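Local coordinates for N-isopropylammelide isopropylaminohydrolase (Burkholderia multivorans ATCC 17616, PDB 6NBO), which belongs to the amidohydrolase family of metal-dependent hydrolases, with a TIM-barrel domain that holds bound zinc, at residues Gly163-Pro168 / Val198-Val203; Leu188-Ile193 / Leu219-Ser224. All blocks are in the same frame, centred on the assembly; numbering follows the deposited sequence.

Contact 1: Gly163-Pro168 / Val198-Val203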
loop_
_atom_site.group_PDB
_atom_site.type_symbol
_atom_site.label_atom_id
_atom_site.label_comp_id
_atom_site.label_asym_id
_atom_site.label_seq_id
_atom_site.Cartn_x
_atom_site.Cartn_y
_atom_site.Cartn_z
ATOM N N GLY A 163 21.096 -1.266 -1.181
ATOM C CA GLY A 163 21.639 -0.751 -2.422
ATOM C C GLY A 163 21.953 -1.856 -3.424
ATOM O O GLY A 163 22.011 -3.042 -3.101
ATOM N N VAL A 164 22.172 -1.441 -4.672
ATOM C CA VAL A 164 22.451 -2.348 -5.786
ATOM C C VAL A 164 23.898 -2.236 -6.265
ATOM O O VAL A 164 24.607 -3.240 -6.373
ATOM C CB VAL A 164 21.477 -2.093 -6.958
ATOM C CG1 VAL A 164 21.733 -3.099 -8.092
ATOM C CG2 VAL A 164 20.053 -2.147 -6.480
ATOM N N LEU A 165 24.342 -1.017 -6.594
ATOM C CA LEU A 165 25.572 -0.857 -7.369
ATOM C C LEU A 165 26.802 -1.329 -6.609
ATOM O O LEU A 165 27.723 -1.904 -7.203
ATOM C CB LEU A 165 25.750 0.606 -7.783
ATOM C CG LEU A 165 24.721 1.173 -8.752
ATOM C CD1 LEU A 165 25.159 2.593 -9.179
ATOM C CD2 LEU A 165 24.598 0.258 -9.952
ATOM N N LYS A 166 26.864 -1.060 -5.312
ATOM C CA LYS A 166 28.067 -1.338 -4.544
ATOM C C LYS A 166 28.084 -2.735 -3.947
ATOM O O LYS A 166 29.013 -3.068 -3.213
ATOM C CB LYS A 166 28.226 -0.309 -3.425
ATOM C CG LYS A 166 28.384 1.116 -3.932
ATOM C CD LYS A 166 28.652 2.082 -2.793
ATOM C CE LYS A 166 27.446 2.957 -2.518
ATOM N NZ LYS A 166 27.818 4.407 -2.549
ATOM N N ARG A 167 27.086 -3.556 -4.231
ATOM C CA ARG A 167 26.998 -4.888 -3.636
ATOM C C ARG A 167 26.967 -5.907 -4.765
ATOM O O ARG A 167 25.896 -6.171 -5.339
ATOM C CB ARG A 167 25.770 -4.996 -2.729
ATOM C CG ARG A 167 25.894 -4.086 -1.504
ATOM C CD ARG A 167 24.726 -4.204 -0.537
ATOM N NE ARG A 167 24.552 -5.575 -0.072
ATOM C CZ ARG A 167 25.019 -6.050 1.078
ATOM N NH1 ARG A 167 25.686 -5.255 1.913
ATOM N NH2 ARG A 167 24.819 -7.329 1.393
ATOM N N PRO A 168 28.117 -6.488 -5.117
ATOM C CA PRO A 168 28.195 -7.373 -6.287
ATOM C C PRO A 168 27.140 -8.466 -6.266
ATOM O O PRO A 168 26.878 -9.087 -5.231
ATOM C CB PRO A 168 29.604 -7.965 -6.182
ATOM C CG PRO A 168 30.385 -6.930 -5.433
ATOM C CD PRO A 168 29.423 -6.321 -4.454
ATOM N N VAL A 198 22.941 8.034 -12.325
ATOM C CA VAL A 198 22.627 7.648 -13.695
ATOM C C VAL A 198 22.793 6.146 -13.864
ATOM O O VAL A 198 21.925 5.468 -14.424
ATOM C CB VAL A 198 23.494 8.447 -14.681
ATOM C CG1 VAL A 198 23.426 7.849 -16.086
ATOM C CG2 VAL A 198 23.044 9.915 -14.690
ATOM N N LYS A 199 23.898 5.599 -13.361
ATOM C CA LYS A 199 24.099 4.160 -13.454
ATOM C C LYS A 199 23.026 3.409 -12.677
ATOM O O LYS A 199 22.493 2.402 -13.155
ATOM C CB LYS A 199 25.489 3.785 -12.949
ATOM C CG LYS A 199 25.816 2.311 -13.149
ATOM C CD LYS A 199 27.264 2.010 -12.801
ATOM C CE LYS A 199 27.528 0.502 -12.820
ATOM N NZ LYS A 199 28.830 0.157 -12.180
ATOM N N ALA A 200 22.667 3.904 -11.492
ATOM C CA ALA A 200 21.654 3.224 -10.691
ATOM C C ALA A 200 20.306 3.200 -11.410
ATOM O O ALA A 200 19.654 2.154 -11.497
ATOM C CB ALA A 200 21.529 3.892 -9.321
ATOM N N VAL A 201 19.879 4.338 -11.951
ATOM C CA VAL A 201 18.587 4.369 -12.625
ATOM C C VAL A 201 18.608 3.477 -13.863
ATOM O O VAL A 201 17.638 2.765 -14.149
ATOM C CB VAL A 201 18.205 5.822 -12.960
ATOM C CG1 VAL A 201 17.040 5.864 -13.920
ATOM C CG2 VAL A 201 17.875 6.575 -11.674
ATOM N N ASP A 202 19.706 3.498 -14.614
ATOM C CA ASP A 202 19.783 2.667 -15.809
ATOM C C ASP A 202 19.791 1.180 -15.452
ATOM O O ASP A 202 19.146 0.372 -16.130
ATOM C CB ASP A 202 21.021 3.039 -16.623
ATOM C CG ASP A 202 20.903 4.409 -17.311
ATOM O OD1 ASP A 202 19.802 5.009 -17.345
ATOM O OD2 ASP A 202 21.932 4.886 -17.816
ATOM N N VAL A 203 20.493 0.793 -14.385
ATOM C CA VAL A 203 20.523 -0.621 -14.001
ATOM C C VAL A 203 19.127 -1.097 -13.602
ATOM O O VAL A 203 18.642 -2.133 -14.074
ATOM C CB VAL A 203 21.546 -0.858 -12.876
ATOM C CG1 VAL A 203 21.310 -2.215 -12.205
ATOM C CG2 VAL A 203 22.981 -0.785 -13.422
HETATM O O HOH W 1 27.569 -2.089 -9.872
#

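Contact 2: Leu188-Ile193 / Leu219-Ser224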
loop_
_atom_site.group_PDB
_atom_site.type_symbol
_atom_site.label_atom_id
_atom_site.label_comp_id
_atom_site.label_asym_id
_atom_site.label_seq_id
_atom_site.Cartn_x
_atom_site.Cartn_y
_atom_site.Cartn_z
ATOM N N LEU A 188 16.262 2.536 -4.303
ATOM C CA LEU A 188 16.241 3.713 -3.447
ATOM C C LEU A 188 17.349 4.680 -3.838
ATOM O O LEU A 188 18.356 4.297 -4.438
ATOM C CB LEU A 188 16.365 3.346 -1.965
ATOM C CG LEU A 188 17.695 2.902 -1.350
ATOM C CD1 LEU A 188 17.533 2.742 0.165
ATOM C CD2 LEU A 188 18.193 1.598 -1.974
ATOM N N ASP A 189 17.116 5.955 -3.499
ATOM C CA ASP A 189 18.088 7.046 -3.419
ATOM C C ASP A 189 19.271 6.893 -4.368
ATOM O O ASP A 189 20.390 6.551 -3.947
ATOM C CB ASP A 189 18.548 7.174 -1.976
ATOM C CG ASP A 189 17.374 7.365 -1.023
ATOM O OD1 ASP A 189 16.288 7.780 -1.493
ATOM O OD2 ASP A 189 17.527 7.105 0.184
ATOM N N PRO A 190 19.061 7.189 -5.653
ATOM C CA PRO A 190 20.128 6.988 -6.645
ATOM C C PRO A 190 21.376 7.804 -6.355
ATOM O O PRO A 190 22.476 7.389 -6.739
ATOM C CB PRO A 190 19.460 7.424 -7.961
ATOM C CG PRO A 190 17.979 7.256 -7.704
ATOM C CD PRO A 190 17.801 7.643 -6.264
ATOM N N CYS A 191 21.246 8.947 -5.682
ATOM C CA CYS A 191 22.418 9.716 -5.275
ATOM C C CYS A 191 22.933 9.287 -3.903
ATOM O O CYS A 191 24.095 8.901 -3.761
ATOM C CB CYS A 191 22.103 11.219 -5.253
ATOM S SG CYS A 191 21.941 11.992 -6.872
ATOM N N ALA A 192 22.080 9.372 -2.882
ATOM C CA ALA A 192 22.557 9.258 -1.504
ATOM C C ALA A 192 23.009 7.842 -1.172
ATOM O O ALA A 192 23.960 7.649 -0.405
ATOM C CB ALA A 192 21.464 9.701 -0.530
ATOM N N ILE A 193 22.329 6.838 -1.704
ATOM C CA ILE A 193 22.672 5.445 -1.425
ATOM C C ILE A 193 23.543 4.856 -2.528
ATOM O O ILE A 193 24.611 4.315 -2.258
ATOM C CB ILE A 193 21.390 4.612 -1.206
ATOM C CG1 ILE A 193 20.699 5.035 0.096
ATOM C CG2 ILE A 193 21.722 3.109 -1.185
ATOM C CD1 ILE A 193 21.459 4.651 1.347
ATOM N N LEU A 219 12.297 7.143 -2.409
ATOM C CA LEU A 219 13.077 8.357 -2.633
ATOM C C LEU A 219 13.021 9.179 -1.352
ATOM O O LEU A 219 12.074 9.946 -1.147
ATOM C CB LEU A 219 12.565 9.149 -3.843
ATOM C CG LEU A 219 13.519 10.288 -4.232
ATOM C CD1 LEU A 219 14.907 9.738 -4.593
ATOM C CD2 LEU A 219 12.969 11.132 -5.369
ATOM N N HIS A 220 14.029 9.005 -0.494
ATOM C CA HIS A 220 14.148 9.793 0.728
ATOM C C HIS A 220 14.946 11.068 0.532
ATOM O O HIS A 220 14.979 11.899 1.447
ATOM C CB HIS A 220 14.855 9.015 1.843
ATOM C CG HIS A 220 14.358 7.625 2.043
ATOM N ND1 HIS A 220 14.965 6.530 1.466
ATOM C CD2 HIS A 220 13.329 7.145 2.779
ATOM C CE1 HIS A 220 14.324 5.434 1.832
ATOM N NE2 HIS A 220 13.326 5.781 2.625
ATOM N N GLU A 221 15.622 11.216 -0.604
ATOM C CA GLU A 221 16.581 12.298 -0.764
ATOM C C GLU A 221 15.885 13.642 -0.631
ATOM O O GLU A 221 14.796 13.859 -1.167
ATOM C CB GLU A 221 17.283 12.184 -2.112
ATOM C CG GLU A 221 18.100 10.905 -2.250
ATOM C CD GLU A 221 18.682 10.744 -3.637
ATOM O OE1 GLU A 221 18.321 11.536 -4.536
ATOM O OE2 GLU A 221 19.521 9.848 -3.823
ATOM N N ARG A 222 16.519 14.544 0.102
ATOM C CA ARG A 222 15.924 15.827 0.417
ATOM C C ARG A 222 16.334 16.877 -0.602
ATOM O O ARG A 222 17.397 16.782 -1.226
ATOM C CB ARG A 222 16.347 16.252 1.819
ATOM C CG ARG A 222 15.958 15.238 2.881
ATOM C CD ARG A 222 14.461 15.313 3.153
ATOM N NE ARG A 222 14.082 16.695 3.427
ATOM C CZ ARG A 222 14.209 17.275 4.614
ATOM N NH1 ARG A 222 14.683 16.581 5.643
ATOM N NH2 ARG A 222 13.860 18.543 4.777
ATOM N N GLY A 223 15.466 17.876 -0.779
ATOM C CA GLY A 223 15.855 19.109 -1.461
ATOM C C GLY A 223 16.262 18.900 -2.907
ATOM O O GLY A 223 15.658 18.117 -3.643
ATOM N N SER A 224 17.315 19.617 -3.320
ATOM C CA SER A 224 17.723 19.637 -4.725
ATOM C C SER A 224 18.257 18.287 -5.192
ATOM O O SER A 224 18.070 17.915 -6.358
ATOM C CB SER A 224 18.780 20.722 -4.938
ATOM O OG SER A 224 19.779 20.633 -3.939
#

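Contact 1: Gly163-Pro168 / Val198-Val203
Leu165 and Ala200 bring their CA atoms to 6.6 Å of each other where a type I turn, Val164 to Arg167, leans on the side of helix 197-211. In the TIM-barrel fold this joins the loop that follows strand 153-159 to the helix that follows the next strand, 184-188, well out from the centre of the chain. The contact is chiefly apolar and rests on Leu165, the first corner residue of the turn. With CG set beside the backbone N and anti to the carbonyl carbon (chi1 -66°), the side chain is carried out to the helix and its two methyls fork over it. Leu165 CD1 settles on the backbone, 3.6 Å from the N of Ala200, and also meets the CB of that alanine at 3.9 Å. The same methyl of Leu165, CD1, also lies 4.0 Å from CB of Lys199. The second methyl, Leu165 CD2, reaches along to the next helical turn and touches CG2 of Val203 at 4.0 Å, the leucine and valine side chains running antiparallel alongside one another. Lys199 closes the outer side of this patch: its extended chain (chi1 -174°) passes obliquely across the leucine, with CG close to both methyls. The buried Val164 adds a lighter touch, CG1 to CG1 of Val203 at 4.2 Å, and the same side chain also packs on Thr170 and Leu174 of helix 170-180. The turn itself is anchored by Glu194, whose two carboxylate oxygens accept hydrogen bonds from the backbone N atoms of Val164 and Leu165. Beside the exposed Lys199 one water links the segments: it donates to Leu165 O at 2.7 Å and accepts a weak bond from Lys199 NZ at 3.5 Å.

Contact 2: Leu188-Ile193 / Leu219-Ser224
Asp189 grips His220 with both carboxylate oxygens. Asp189 OD1 takes the backbone N of His220 on its syn lone pair at 2.8 Å, and Asp189 OD2 accepts from ring ND1 of His220 at 2.9 Å. The acid meets the ring at its edge, near its plane, with the two planes turned 77° apart, and the pair of bonds should limit the ring's rotation. Next along, Pro190 sets its CD 3.9 Å from CD1 of Leu219, an apolar crossing at about a right angle. Cys191 and Ala192 then turn their backbone N-H groups onto one buried oxygen, OE2 of Glu221, delivered by an extended chain. Cys191 N meets the syn lone pair of Glu221 OE2 at 2.7 Å in a rather bent bond (133°); Ala192 N comes straighter, 2.8 Å from Glu221 OE2 and 41° out of the carboxylate plane. OE1 of Glu221 is held by Ser229 of helix 223-239. His218 is a zinc ligand, and the His220 side chain sits about 4 Å from a zinc ion: this is a His-carboxylate hydrogen bond at the C-terminal end of the TIM barrel, beside the zinc site, where it probably helps orient the ring.

From the N terminus, strand 153-159 leads into the turn at 163-168, then helix 170-180 and strand 184-188 bring the chain to 188-193. Only after that does helix 197-211 supply residues 198-203, closing the loop of contact 1, and strand 215-219 runs on to 219-224, closing contact 2. The segments alternate, so the two closures cross rather than nest. Their centres are 13 Å apart, and they meet directly where CG2 of Val201, on helix 197-211, packs against CG of Pro190 at 4.0 Å. Contact 1 ties the connection after strand 153-159 to helix 197-211; contact 2, beside the zinc site, ties the connections after strands 184-188 and 215-219 to each other.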